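Local coordinates for shikimate dehydrogenase (NADP(+)) (PDB 3TNL), which probably catalyses the reversible, NADPH-linked reduction of 3-dehydroshikimate to shikimate on the pathway to chorismate and the aromatic amino acids, at residues E180-N185 and R221-E226; T234-K239 and E244-S249; K265-R270 and T282-G287. One frame throughout, in Å; residues are numbered along the deposited sequence.

Interaction 1: residues E180-N185 and R221-E226. With NAD (nicotinamide-adenine-dinucleotide), chain H.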
loop_
_atom_site.group_PDB
_atom_site.type_symbol
_atom_site.label_atom_id
_atom_site.label_comp_id
_atom_site.label_asym_id
_atom_site.label_seq_id
_atom_site.Cartn_x
_atom_site.Cartn_y
_atom_site.Cartn_z
ATOM N N GLU B 180 -11.187 -41.090 -4.121
ATOM C CA GLU B 180 -11.585 -41.347 -2.745
ATOM C C GLU B 180 -10.677 -40.587 -1.810
ATOM O O GLU B 180 -9.479 -40.485 -2.080
ATOM C CB GLU B 180 -11.372 -42.835 -2.432
ATOM C CG GLU B 180 -12.025 -43.827 -3.374
ATOM C CD GLU B 180 -11.643 -45.266 -3.011
ATOM O OE1 GLU B 180 -10.547 -45.723 -3.450
ATOM O OE2 GLU B 180 -12.494 -45.935 -2.358
ATOM N N ILE B 181 -11.243 -40.080 -0.739
ATOM C CA ILE B 181 -10.486 -39.379 0.291
ATOM C C ILE B 181 -10.909 -39.882 1.655
ATOM O O ILE B 181 -12.091 -39.866 1.998
ATOM C CB ILE B 181 -10.704 -37.838 0.235
ATOM C CG1 ILE B 181 -10.217 -37.302 -1.122
ATOM C CG2 ILE B 181 -9.970 -37.152 1.365
ATOM C CD1 ILE B 181 -10.409 -35.823 -1.340
ATOM N N SER B 182 -9.938 -40.356 2.425
ATOM C CA SER B 182 -10.146 -40.770 3.783
ATOM C C SER B 182 -9.442 -39.787 4.717
ATOM O O SER B 182 -8.219 -39.662 4.687
ATOM C CB SER B 182 -9.670 -42.178 4.041
ATOM O OG SER B 182 -10.466 -43.083 3.272
ATOM N N ILE B 183 -10.251 -39.106 5.529
ATOM C CA ILE B 183 -9.765 -38.090 6.467
ATOM C C ILE B 183 -9.695 -38.664 7.868
ATOM O O ILE B 183 -10.624 -39.345 8.322
ATOM C CB ILE B 183 -10.733 -36.876 6.514
ATOM C CG1 ILE B 183 -11.000 -36.334 5.093
ATOM C CG2 ILE B 183 -10.231 -35.784 7.501
ATOM C CD1 ILE B 183 -12.139 -35.310 5.003
ATOM N N PHE B 184 -8.594 -38.358 8.556
ATOM C CA PHE B 184 -8.394 -38.727 9.950
ATOM C C PHE B 184 -8.134 -37.462 10.751
ATOM O O PHE B 184 -7.322 -36.630 10.376
ATOM C CB PHE B 184 -7.240 -39.696 10.141
ATOM C CG PHE B 184 -7.544 -41.077 9.653
ATOM C CD1 PHE B 184 -7.808 -42.084 10.548
ATOM C CD2 PHE B 184 -7.565 -41.363 8.288
ATOM C CE1 PHE B 184 -8.101 -43.359 10.101
ATOM C CE2 PHE B 184 -7.853 -42.629 7.832
ATOM C CZ PHE B 184 -8.149 -43.629 8.744
ATOM N N ASN B 185 -8.874 -37.291 11.839
ATOM C CA ASN B 185 -8.673 -36.146 12.693
ATOM C C ASN B 185 -8.974 -36.544 14.131
ATOM O O ASN B 185 -9.811 -37.428 14.386
ATOM C CB ASN B 185 -9.595 -34.955 12.304
ATOM C CG ASN B 185 -9.047 -33.623 12.803
ATOM O OD1 ASN B 185 -8.099 -33.090 12.187
ATOM N ND2 ASN B 185 -9.593 -33.104 13.921
ATOM N N ARG B 221 -4.565 -48.196 8.950
ATOM C CA ARG B 221 -3.756 -49.173 8.222
ATOM C C ARG B 221 -4.428 -49.499 6.880
ATOM O O ARG B 221 -3.783 -49.500 5.844
ATOM C CB ARG B 221 -3.604 -50.446 9.052
ATOM C CG ARG B 221 -2.660 -51.468 8.454
ATOM C CD ARG B 221 -2.521 -52.706 9.327
ATOM N NE ARG B 221 -1.800 -52.355 10.541
ATOM C CZ ARG B 221 -0.480 -52.172 10.567
ATOM N NH1 ARG B 221 0.134 -51.822 11.696
ATOM N NH2 ARG B 221 0.223 -52.321 9.468
ATOM N N LYS B 222 -5.738 -49.757 6.926
ATOM C CA LYS B 222 -6.482 -50.095 5.708
ATOM C C LYS B 222 -6.420 -48.944 4.729
ATOM O O LYS B 222 -6.071 -49.133 3.546
ATOM C CB LYS B 222 -7.932 -50.447 5.986
ATOM C CG LYS B 222 -8.732 -50.744 4.705
ATOM C CD LYS B 222 -10.225 -50.945 5.015
ATOM C CE LYS B 222 -11.014 -51.365 3.786
ATOM N NZ LYS B 222 -11.283 -50.315 2.731
ATOM N N GLU B 223 -6.766 -47.751 5.214
ATOM C CA GLU B 223 -6.811 -46.606 4.315
ATOM C C GLU B 223 -5.463 -46.337 3.629
ATOM O O GLU B 223 -5.399 -46.169 2.381
ATOM C CB GLU B 223 -7.386 -45.362 5.012
ATOM C CG GLU B 223 -8.780 -45.556 5.603
ATOM C CD GLU B 223 -9.736 -46.159 4.631
ATOM O OE1 GLU B 223 -9.827 -45.645 3.513
ATOM O OE2 GLU B 223 -10.400 -47.168 4.981
ATOM N N ILE B 224 -4.392 -46.295 4.411
ATOM C CA ILE B 224 -3.071 -46.062 3.820
ATOM C C ILE B 224 -2.687 -47.146 2.798
ATOM O O ILE B 224 -2.148 -46.843 1.733
ATOM C CB ILE B 224 -1.994 -45.912 4.877
ATOM C CG1 ILE B 224 -2.217 -44.677 5.734
ATOM C CG2 ILE B 224 -0.628 -45.791 4.220
ATOM C CD1 ILE B 224 -1.270 -44.558 6.937
ATOM N N ALA B 225 -2.961 -48.401 3.127
ATOM C CA ALA B 225 -2.652 -49.502 2.257
ATOM C C ALA B 225 -3.283 -49.371 0.876
ATOM O O ALA B 225 -2.712 -49.851 -0.110
ATOM C CB ALA B 225 -3.106 -50.827 2.918
ATOM N N GLU B 226 -4.458 -48.746 0.845
ATOM C CA GLU B 226 -5.233 -48.551 -0.383
ATOM C C GLU B 226 -5.007 -47.222 -1.102
ATOM O O GLU B 226 -5.570 -46.998 -2.170
ATOM C CB GLU B 226 -6.725 -48.689 -0.024
ATOM C CG GLU B 226 -7.053 -50.071 0.506
ATOM C CD GLU B 226 -8.468 -50.236 1.029
ATOM O OE1 GLU B 226 -9.211 -49.243 1.188
ATOM O OE2 GLU B 226 -8.813 -51.413 1.306
HETATM P PA NAD H . -5.539 -25.154 11.620
HETATM O O1A NAD H . -5.290 -24.507 12.980
HETATM O O2A NAD H . -6.615 -24.565 10.728
HETATM O O5B NAD H . -5.764 -26.744 11.839
HETATM C C5B NAD H . -4.980 -27.547 12.722
HETATM C C4B NAD H . -5.201 -29.030 12.397
HETATM O O4B NAD H . -4.238 -29.815 13.119
HETATM C C3B NAD H . -6.532 -29.545 12.908
HETATM O O3B NAD H . -6.958 -30.621 12.034
HETATM C C2B NAD H . -6.232 -30.116 14.273
HETATM O O2B NAD H . -7.120 -31.156 14.660
HETATM C C1B NAD H . -4.844 -30.682 14.054
HETATM N N9A NAD H . -3.981 -30.815 15.233
HETATM C C8A NAD H . -3.345 -29.795 15.856
HETATM N N7A NAD H . -2.582 -30.288 16.854
HETATM C C5A NAD H . -2.698 -31.639 16.884
HETATM C C6A NAD H . -2.195 -32.686 17.630
HETATM N N6A NAD H . -1.327 -32.455 18.621
HETATM N N1A NAD H . -2.531 -33.958 17.326
HETATM C C2A NAD H . -3.403 -34.223 16.323
HETATM N N3A NAD H . -3.944 -33.256 15.548
HETATM C C4A NAD H . -3.621 -31.966 15.790
HETATM O O3 NAD H . -4.119 -25.150 10.884
HETATM P PN NAD H . -3.829 -25.003 9.309
HETATM O O1N NAD H . -3.834 -23.559 8.872
HETATM O O2N NAD H . -4.653 -26.037 8.541
HETATM O O5D NAD H . -2.274 -25.408 9.194
HETATM C C5D NAD H . -1.886 -26.738 9.518
HETATM C C4D NAD H . -0.456 -26.854 9.030
HETATM O O4D NAD H . -0.405 -26.544 7.626
HETATM C C3D NAD H . 0.452 -25.848 9.721
HETATM O O3D NAD H . 1.634 -26.528 10.152
HETATM C C2D NAD H . 0.771 -24.820 8.648
HETATM O O2D NAD H . 2.042 -24.163 8.853
HETATM C C1D NAD H . 0.712 -25.670 7.385
HETATM N N1N NAD H . 0.436 -24.962 6.133
HETATM C C2N NAD H . 1.311 -25.050 5.114
HETATM C C3N NAD H . 1.065 -24.405 3.906
HETATM C C7N NAD H . 2.017 -24.488 2.758
HETATM O O7N NAD H . 1.911 -23.600 1.913
HETATM N N7N NAD H . 2.896 -25.510 2.675
HETATM C C4N NAD H . -0.110 -23.652 3.761
HETATM C C5N NAD H . -1.002 -23.580 4.826
HETATM C C6N NAD H . -0.707 -24.243 6.017
#

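Interaction 2: residues T234-K239 and E244-S249. With NAD (nicotinamide-adenine-dinucleotide), chain H.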
loop_
_atom_site.group_PDB
_atom_site.type_symbol
_atom_site.label_atom_id
_atom_site.label_comp_id
_atom_site.label_asym_id
_atom_site.label_seq_id
_atom_site.Cartn_x
_atom_site.Cartn_y
_atom_site.Cartn_z
ATOM N N THR B 234 -1.732 -31.359 9.358
ATOM C CA THR B 234 -1.880 -30.853 10.721
ATOM C C THR B 234 -0.603 -30.130 11.092
ATOM O O THR B 234 0.395 -30.199 10.354
ATOM C CB THR B 234 -2.063 -31.964 11.781
ATOM O OG1 THR B 234 -0.826 -32.675 11.942
ATOM C CG2 THR B 234 -3.212 -32.945 11.425
ATOM N N GLY B 235 -0.617 -29.458 12.231
ATOM C CA GLY B 235 0.586 -28.828 12.751
ATOM C C GLY B 235 1.615 -29.802 13.342
ATOM O O GLY B 235 2.727 -29.402 13.710
ATOM N N VAL B 236 1.262 -31.085 13.454
ATOM C CA VAL B 236 2.217 -32.073 14.024
ATOM C C VAL B 236 3.433 -32.216 13.115
ATOM O O VAL B 236 3.279 -32.328 11.879
ATOM C CB VAL B 236 1.516 -33.417 14.271
ATOM C CG1 VAL B 236 2.469 -34.408 14.921
ATOM C CG2 VAL B 236 0.285 -33.177 15.171
ATOM N N GLY B 237 4.619 -32.130 13.720
ATOM C CA GLY B 237 5.900 -32.181 13.005
ATOM C C GLY B 237 6.569 -30.818 12.881
ATOM O O GLY B 237 7.743 -30.731 12.600
ATOM N N MET B 238 5.776 -29.767 13.081
ATOM C CA MET B 238 6.250 -28.373 13.100
ATOM C C MET B 238 6.096 -27.849 14.538
ATOM O O MET B 238 5.187 -28.273 15.281
ATOM C CB MET B 238 5.336 -27.539 12.168
ATOM C CG MET B 238 5.676 -26.088 12.033
ATOM S SD MET B 238 4.630 -25.318 10.775
ATOM C CE MET B 238 5.207 -23.626 10.783
ATOM N N LYS B 239 6.965 -26.929 14.953
ATOM C CA LYS B 239 6.855 -26.334 16.293
ATOM C C LYS B 239 5.403 -25.933 16.514
ATOM O O LYS B 239 4.813 -25.343 15.610
ATOM C CB LYS B 239 7.771 -25.103 16.417
ATOM C CG LYS B 239 7.439 -24.184 17.612
ATOM C CD LYS B 239 6.121 -23.411 17.361
ATOM C CE LYS B 239 5.597 -22.679 18.598
ATOM N NZ LYS B 239 4.228 -22.021 18.425
ATOM N N GLU B 244 7.556 -34.870 16.552
ATOM C CA GLU B 244 6.375 -35.690 16.784
ATOM C C GLU B 244 5.739 -36.115 15.473
ATOM O O GLU B 244 5.900 -35.453 14.435
ATOM C CB GLU B 244 5.301 -34.943 17.607
ATOM C CG GLU B 244 5.749 -34.425 18.987
ATOM C CD GLU B 244 4.631 -33.776 19.783
ATOM O OE1 GLU B 244 4.872 -32.670 20.367
ATOM O OE2 GLU B 244 3.544 -34.384 19.835
ATOM N N THR B 245 5.038 -37.251 15.510
ATOM C CA THR B 245 4.295 -37.744 14.373
ATOM C C THR B 245 2.950 -38.344 14.808
ATOM O O THR B 245 2.810 -38.776 15.946
ATOM C CB THR B 245 5.132 -38.778 13.571
ATOM O OG1 THR B 245 4.402 -39.146 12.402
ATOM C CG2 THR B 245 5.463 -40.030 14.396
ATOM N N LEU B 246 1.971 -38.295 13.902
ATOM C CA LEU B 246 0.691 -38.988 14.074
ATOM C C LEU B 246 0.697 -40.409 13.462
ATOM O O LEU B 246 -0.257 -41.132 13.618
ATOM C CB LEU B 246 -0.434 -38.189 13.461
ATOM C CG LEU B 246 -0.709 -36.836 14.134
ATOM C CD1 LEU B 246 -1.771 -36.054 13.350
ATOM C CD2 LEU B 246 -1.077 -36.981 15.644
ATOM N N LEU B 247 1.782 -40.836 12.816
ATOM C CA LEU B 247 1.822 -42.182 12.209
ATOM C C LEU B 247 2.042 -43.219 13.312
ATOM O O LEU B 247 3.057 -43.134 14.024
ATOM C CB LEU B 247 2.961 -42.297 11.214
ATOM C CG LEU B 247 3.112 -43.657 10.520
ATOM C CD1 LEU B 247 1.925 -43.904 9.584
ATOM C CD2 LEU B 247 4.458 -43.692 9.787
ATOM N N PRO B 248 1.136 -44.208 13.446
ATOM C CA PRO B 248 1.315 -45.168 14.527
ATOM C C PRO B 248 2.448 -46.177 14.345
ATOM O O PRO B 248 3.108 -46.532 15.301
ATOM C CB PRO B 248 -0.054 -45.900 14.581
ATOM C CG PRO B 248 -1.004 -44.954 14.006
ATOM C CD PRO B 248 -0.249 -44.258 12.923
ATOM N N SER B 249 2.639 -46.636 13.112
ATOM C CA SER B 249 3.576 -47.699 12.831
ATOM C C SER B 249 4.182 -47.576 11.441
ATOM O O SER B 249 3.477 -47.331 10.448
ATOM C CB SER B 249 2.813 -49.023 12.959
ATOM O OG SER B 249 3.680 -50.131 12.865
HETATM P PA NAD H . -5.539 -25.154 11.620
HETATM O O1A NAD H . -5.290 -24.507 12.980
HETATM O O2A NAD H . -6.615 -24.565 10.728
HETATM O O5B NAD H . -5.764 -26.744 11.839
HETATM C C5B NAD H . -4.980 -27.547 12.722
HETATM C C4B NAD H . -5.201 -29.030 12.397
HETATM O O4B NAD H . -4.238 -29.815 13.119
HETATM C C3B NAD H . -6.532 -29.545 12.908
HETATM O O3B NAD H . -6.958 -30.621 12.034
HETATM C C2B NAD H . -6.232 -30.116 14.273
HETATM O O2B NAD H . -7.120 -31.156 14.660
HETATM C C1B NAD H . -4.844 -30.682 14.054
HETATM N N9A NAD H . -3.981 -30.815 15.233
HETATM C C8A NAD H . -3.345 -29.795 15.856
HETATM N N7A NAD H . -2.582 -30.288 16.854
HETATM C C5A NAD H . -2.698 -31.639 16.884
HETATM C C6A NAD H . -2.195 -32.686 17.630
HETATM N N6A NAD H . -1.327 -32.455 18.621
HETATM N N1A NAD H . -2.531 -33.958 17.326
HETATM C C2A NAD H . -3.403 -34.223 16.323
HETATM N N3A NAD H . -3.944 -33.256 15.548
HETATM C C4A NAD H . -3.621 -31.966 15.790
HETATM O O3 NAD H . -4.119 -25.150 10.884
HETATM P PN NAD H . -3.829 -25.003 9.309
HETATM O O1N NAD H . -3.834 -23.559 8.872
HETATM O O2N NAD H . -4.653 -26.037 8.541
HETATM O O5D NAD H . -2.274 -25.408 9.194
HETATM C C5D NAD H . -1.886 -26.738 9.518
HETATM C C4D NAD H . -0.456 -26.854 9.030
HETATM O O4D NAD H . -0.405 -26.544 7.626
HETATM C C3D NAD H . 0.452 -25.848 9.721
HETATM O O3D NAD H . 1.634 -26.528 10.152
HETATM C C2D NAD H . 0.771 -24.820 8.648
HETATM O O2D NAD H . 2.042 -24.163 8.853
HETATM C C1D NAD H . 0.712 -25.670 7.385
HETATM N N1N NAD H . 0.436 -24.962 6.133
HETATM C C2N NAD H . 1.311 -25.050 5.114
HETATM C C3N NAD H . 1.065 -24.405 3.906
HETATM C C7N NAD H . 2.017 -24.488 2.758
HETATM O O7N NAD H . 1.911 -23.600 1.913
HETATM N N7N NAD H . 2.896 -25.510 2.675
HETATM C C4N NAD H . -0.110 -23.652 3.761
HETATM C C5N NAD H . -1.002 -23.580 4.826
HETATM C C6N NAD H . -0.707 -24.243 6.017
#

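Interaction 3: residues K265-R270 and T282-G287. With NAD (nicotinamide-adenine-dinucleotide), chain H.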
loop_
_atom_site.group_PDB
_atom_site.type_symbol
_atom_site.label_atom_id
_atom_site.label_comp_id
_atom_site.label_asym_id
_atom_site.label_seq_id
_atom_site.Cartn_x
_atom_site.Cartn_y
_atom_site.Cartn_z
ATOM N N LYS B 265 9.037 -26.318 7.324
ATOM C CA LYS B 265 10.003 -25.880 8.352
ATOM C C LYS B 265 9.587 -26.700 9.611
ATOM O O LYS B 265 8.601 -26.379 10.284
ATOM C CB LYS B 265 9.989 -24.368 8.608
ATOM C CG LYS B 265 11.151 -23.943 9.502
ATOM C CD LYS B 265 11.134 -22.439 9.779
ATOM C CE LYS B 265 12.261 -22.036 10.708
ATOM N NZ LYS B 265 12.183 -20.573 11.035
ATOM N N PRO B 266 10.319 -27.795 9.913
ATOM C CA PRO B 266 11.541 -28.269 9.202
ATOM C C PRO B 266 11.282 -28.848 7.826
ATOM O O PRO B 266 10.152 -29.228 7.527
ATOM C CB PRO B 266 12.025 -29.384 10.105
ATOM C CG PRO B 266 10.791 -29.946 10.667
ATOM C CD PRO B 266 9.957 -28.754 10.969
ATOM N N THR B 267 12.328 -28.904 6.997
ATOM C CA THR B 267 12.229 -29.436 5.645
ATOM C C THR B 267 11.970 -30.956 5.603
ATOM O O THR B 267 11.541 -31.485 4.587
ATOM C CB THR B 267 13.421 -29.087 4.791
ATOM O OG1 THR B 267 14.605 -29.644 5.393
ATOM C CG2 THR B 267 13.566 -27.571 4.635
ATOM N N LYS B 268 12.152 -31.640 6.728
ATOM C CA LYS B 268 11.847 -33.067 6.820
ATOM C C LYS B 268 11.289 -33.356 8.206
ATOM O O LYS B 268 12.043 -33.409 9.174
ATOM C CB LYS B 268 13.102 -33.891 6.533
ATOM C CG LYS B 268 12.849 -35.375 6.319
ATOM C CD LYS B 268 14.141 -36.182 6.175
ATOM C CE LYS B 268 15.035 -35.658 5.103
ATOM N NZ LYS B 268 16.165 -36.626 4.779
ATOM N N THR B 269 9.968 -33.404 8.305
ATOM C CA THR B 269 9.301 -33.747 9.547
ATOM C C THR B 269 9.617 -35.187 9.934
ATOM O O THR B 269 10.182 -35.943 9.137
ATOM C CB THR B 269 7.813 -33.655 9.461
ATOM O OG1 THR B 269 7.390 -34.469 8.345
ATOM C CG2 THR B 269 7.349 -32.194 9.280
ATOM N N ARG B 270 9.311 -35.553 11.181
ATOM C CA ARG B 270 9.533 -36.936 11.604
ATOM C C ARG B 270 8.769 -37.892 10.705
ATOM O O ARG B 270 9.305 -38.957 10.350
ATOM C CB ARG B 270 9.214 -37.140 13.090
ATOM C CG ARG B 270 9.443 -38.539 13.625
ATOM C CD ARG B 270 10.873 -39.011 13.460
ATOM N NE ARG B 270 10.968 -40.393 13.908
ATOM C CZ ARG B 270 11.789 -41.308 13.410
ATOM N NH1 ARG B 270 11.707 -42.556 13.875
ATOM N NH2 ARG B 270 12.615 -41.039 12.391
ATOM N N THR B 282 8.632 -39.041 -1.075
ATOM C CA THR B 282 8.219 -38.008 -0.135
ATOM C C THR B 282 8.234 -36.616 -0.736
ATOM O O THR B 282 8.966 -36.314 -1.680
ATOM C CB THR B 282 9.137 -37.950 1.118
ATOM O OG1 THR B 282 10.505 -37.746 0.679
ATOM C CG2 THR B 282 9.063 -39.250 1.946
ATOM N N LEU B 283 7.403 -35.756 -0.169
ATOM C CA LEU B 283 7.386 -34.382 -0.570
ATOM C C LEU B 283 6.928 -33.519 0.596
ATOM O O LEU B 283 5.870 -33.766 1.190
ATOM C CB LEU B 283 6.460 -34.204 -1.770
ATOM C CG LEU B 283 6.602 -32.872 -2.494
ATOM C CD1 LEU B 283 7.977 -32.826 -3.187
ATOM C CD2 LEU B 283 5.443 -32.691 -3.497
ATOM N N ASN B 284 7.689 -32.483 0.910
ATOM C CA ASN B 284 7.319 -31.514 1.948
ATOM C C ASN B 284 6.434 -30.416 1.362
ATOM O O ASN B 284 6.059 -30.471 0.195
ATOM C CB ASN B 284 8.550 -30.944 2.717
ATOM C CG ASN B 284 9.382 -30.015 1.904
ATOM O OD1 ASN B 284 8.924 -29.451 0.895
ATOM N ND2 ASN B 284 10.651 -29.827 2.336
ATOM N N GLY B 285 6.087 -29.421 2.174
ATOM C CA GLY B 285 5.147 -28.382 1.761
ATOM C C GLY B 285 5.700 -27.189 0.999
ATOM O O GLY B 285 4.948 -26.258 0.742
ATOM N N LEU B 286 6.965 -27.208 0.625
ATOM C CA LEU B 286 7.581 -26.026 -0.054
ATOM C C LEU B 286 6.914 -25.739 -1.401
ATOM O O LEU B 286 6.549 -24.600 -1.687
ATOM C CB LEU B 286 9.085 -26.164 -0.215
ATOM C CG LEU B 286 9.777 -24.906 -0.770
ATOM C CD1 LEU B 286 9.648 -23.728 0.176
ATOM C CD2 LEU B 286 11.229 -25.209 -1.029
ATOM N N GLY B 287 6.682 -26.778 -2.179
ATOM C CA GLY B 287 6.003 -26.636 -3.479
ATOM C C GLY B 287 4.593 -26.052 -3.325
ATOM O O GLY B 287 4.183 -25.168 -4.118
HETATM P PA NAD H . -5.539 -25.154 11.620
HETATM O O1A NAD H . -5.290 -24.507 12.980
HETATM O O2A NAD H . -6.615 -24.565 10.728
HETATM O O5B NAD H . -5.764 -26.744 11.839
HETATM C C5B NAD H . -4.980 -27.547 12.722
HETATM C C4B NAD H . -5.201 -29.030 12.397
HETATM O O4B NAD H . -4.238 -29.815 13.119
HETATM C C3B NAD H . -6.532 -29.545 12.908
HETATM O O3B NAD H . -6.958 -30.621 12.034
HETATM C C2B NAD H . -6.232 -30.116 14.273
HETATM O O2B NAD H . -7.120 -31.156 14.660
HETATM C C1B NAD H . -4.844 -30.682 14.054
HETATM N N9A NAD H . -3.981 -30.815 15.233
HETATM C C8A NAD H . -3.345 -29.795 15.856
HETATM N N7A NAD H . -2.582 -30.288 16.854
HETATM C C5A NAD H . -2.698 -31.639 16.884
HETATM C C6A NAD H . -2.195 -32.686 17.630
HETATM N N6A NAD H . -1.327 -32.455 18.621
HETATM N N1A NAD H . -2.531 -33.958 17.326
HETATM C C2A NAD H . -3.403 -34.223 16.323
HETATM N N3A NAD H . -3.944 -33.256 15.548
HETATM C C4A NAD H . -3.621 -31.966 15.790
HETATM O O3 NAD H . -4.119 -25.150 10.884
HETATM P PN NAD H . -3.829 -25.003 9.309
HETATM O O1N NAD H . -3.834 -23.559 8.872
HETATM O O2N NAD H . -4.653 -26.037 8.541
HETATM O O5D NAD H . -2.274 -25.408 9.194
HETATM C C5D NAD H . -1.886 -26.738 9.518
HETATM C C4D NAD H . -0.456 -26.854 9.030
HETATM O O4D NAD H . -0.405 -26.544 7.626
HETATM C C3D NAD H . 0.452 -25.848 9.721
HETATM O O3D NAD H . 1.634 -26.528 10.152
HETATM C C2D NAD H . 0.771 -24.820 8.648
HETATM O O2D NAD H . 2.042 -24.163 8.853
HETATM C C1D NAD H . 0.712 -25.670 7.385
HETATM N N1N NAD H . 0.436 -24.962 6.133
HETATM C C2N NAD H . 1.311 -25.050 5.114
HETATM C C3N NAD H . 1.065 -24.405 3.906
HETATM C C7N NAD H . 2.017 -24.488 2.758
HETATM O O7N NAD H . 1.911 -23.600 1.913
HETATM N N7N NAD H . 2.896 -25.510 2.675
HETATM C C4N NAD H . -0.110 -23.652 3.761
HETATM C C5N NAD H . -1.002 -23.580 4.826
HETATM C C6N NAD H . -0.707 -24.243 6.017
#

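Interaction 1: residues E180-N185 and R221-E226
Glu223 of helix 217-226 lies against Ser182 and Phe184 on strand 180-185, in the Rossmann-fold domain that binds the dinucleotide. The strand is the second of the parallel sheet's six, between strands 156-160 and 208-213, and the helix packs across this part of the sheet. The two backbones come closest at Ser182 and Glu223, whose CA atoms are 6.7 Å apart. Followed outward, Glu223 CB sits over the strand, 4.0 Å from both Ser182 CB and Phe184 CE2. CG then meets the phenyl ring at its edge, in the ring plane, 3.7 Å from Phe184 CZ, the two side chains crossing at about a right angle. A bend at chi2 (-50°) turns the carboxylate aside from the ring and over the serine. There Ser182 OG donates to Glu223 OE1 at 2.7 Å, approaching from above the carboxylate plane, 46° out of it. The same oxygen forms a salt bridge with Lys156, while OE2 accepts from Gln219, so both oxygens of this buried carboxylate have partners. The lysine charge would be expected to stabilise the ionised acid. At the helix surface Lys222 NZ bonds to Glu226 OE1 on its syn side at 2.8 Å, and a long ion pair to Glu223 OE2 joins the three residues in a network. Phe184 also meets the ring of Phe212 from the neighbouring edge strand. Beyond the phenylalanine, strand 180-185 leads to the cofactor. Asn185 CG stands anti to its own N (chi1 -158°), directing the amide to the adenosine ribose: NAD O3B donates to Asn185 OD1 at 2.7 Å, and Asn185 ND2 donates to NAD O2B at 3.2 Å.

Interaction 2: residues T234-K239 and E244-S249
Val236 and Leu246 face each other across the loop that follows strand 229-232 of the Rossmann fold, and together they border the adenine of NAD. The valine sits in a type II beta turn running from Gly235 to Met238, closed by Met238 N to Gly235 O. Its two methyls divide the work. Val236 CG1, anti to the backbone N (chi1 -177°), presses on the opposing main chain, 3.6 Å from Glu244 O and close to Thr245 CA. Val236 CG2 turns to the ligand instead, 3.5 Å from NAD C6A, and also packs 3.9 Å from Leu246 CG. The leucine reaches in from the other segment and splits in turn: Leu246 CD2 lies 3.7 Å from NAD C2A, whereas CD1 meets Thr234 OG1, leucine and threonine pointing tip to tip. That hydroxyl oxygen accepts from Val236 N at 3.0 Å, an ST turn, and is also hydrogen-bonded to Asn232, which fixes its rotation. The rest of Thr234 borders the adenosine ribose, its CB 3.3 Å from NAD O4B. On the opposite segment Thr245 OG1 forms a second ST turn, accepting from Leu247 N with an N-H...O angle of 172°. Where the backbones run closest, Gly237 CA makes a CA-H...O contact to Glu244 O; the backbone angles of Gly237 suit a residue lacking a side chain. Met238 points away from this apolar join, and its extended chain carries the sulfur to the nicotinamide ribose, with Met238 SD 3.3 Å from NAD O3D.

Interaction 3: residues K265-R270 and T282-G287
Asn284 reaches across to the backbone of Thr267, and one straight hydrogen bond makes the tight part of this small surface contact: Asn284 ND2 donates to Thr267 O at 2.9 Å, with an N-H...O angle of 171°. The donor arrives in the carbonyl plane on a lone pair, and the acceptor lies only 5° out of the amide plane. Chi1 of 71° sets Asn284 CG between its backbone N and carbonyl carbon, which turns the amide across to the 265-270 loop. Its other end is held too, since Leu286 N donates to Asn284 OD1 at 3.0 Å from above the carbonyl plane, closing an Asx turn. This turn lies where strand 281-283, an outer strand of the Rossmann-type parallel sheet, gives way to helix 286-301, with Gly285 at the N-cap position. From there Gly285 O accepts from the carboxamide NAD N7N at 2.9 Å. The solvent side is looser. Thr267 CB only brushes Asn284 ND2, 3.8 Å away, and the exposed Lys268 turns to a salt bridge with Glu276. Thr269, by contrast, is buried, and its OG1 caps helix 270-277 at Leu272 N.

Overall arrangement
The three contacts follow one another along the chain, and all three reach NAD, interactions 1 and 2 sharing the adenosine ribose. Interaction 1 holds the two hydroxyls of that ribose, interaction 2 runs from the adenine to the nicotinamide ribose, and interaction 3 meets the carboxamide. Interactions 1 and 2, with centres 16 Å apart, touch lightly, as at Ile224 CD1 and Leu247 CD1, 4.2 Å apart. Interactions 2 and 3 are closer, 12 Å between centres, and pack Gly237 O 3.4 Å from Pro266 CD. Interactions 1 and 3 do not touch, their nearest atoms about 12 Å apart, but both reach the same parallel sheet. Tyr264, predicted to bind shikimate, has its side chain about 4 Å from that of Asn284.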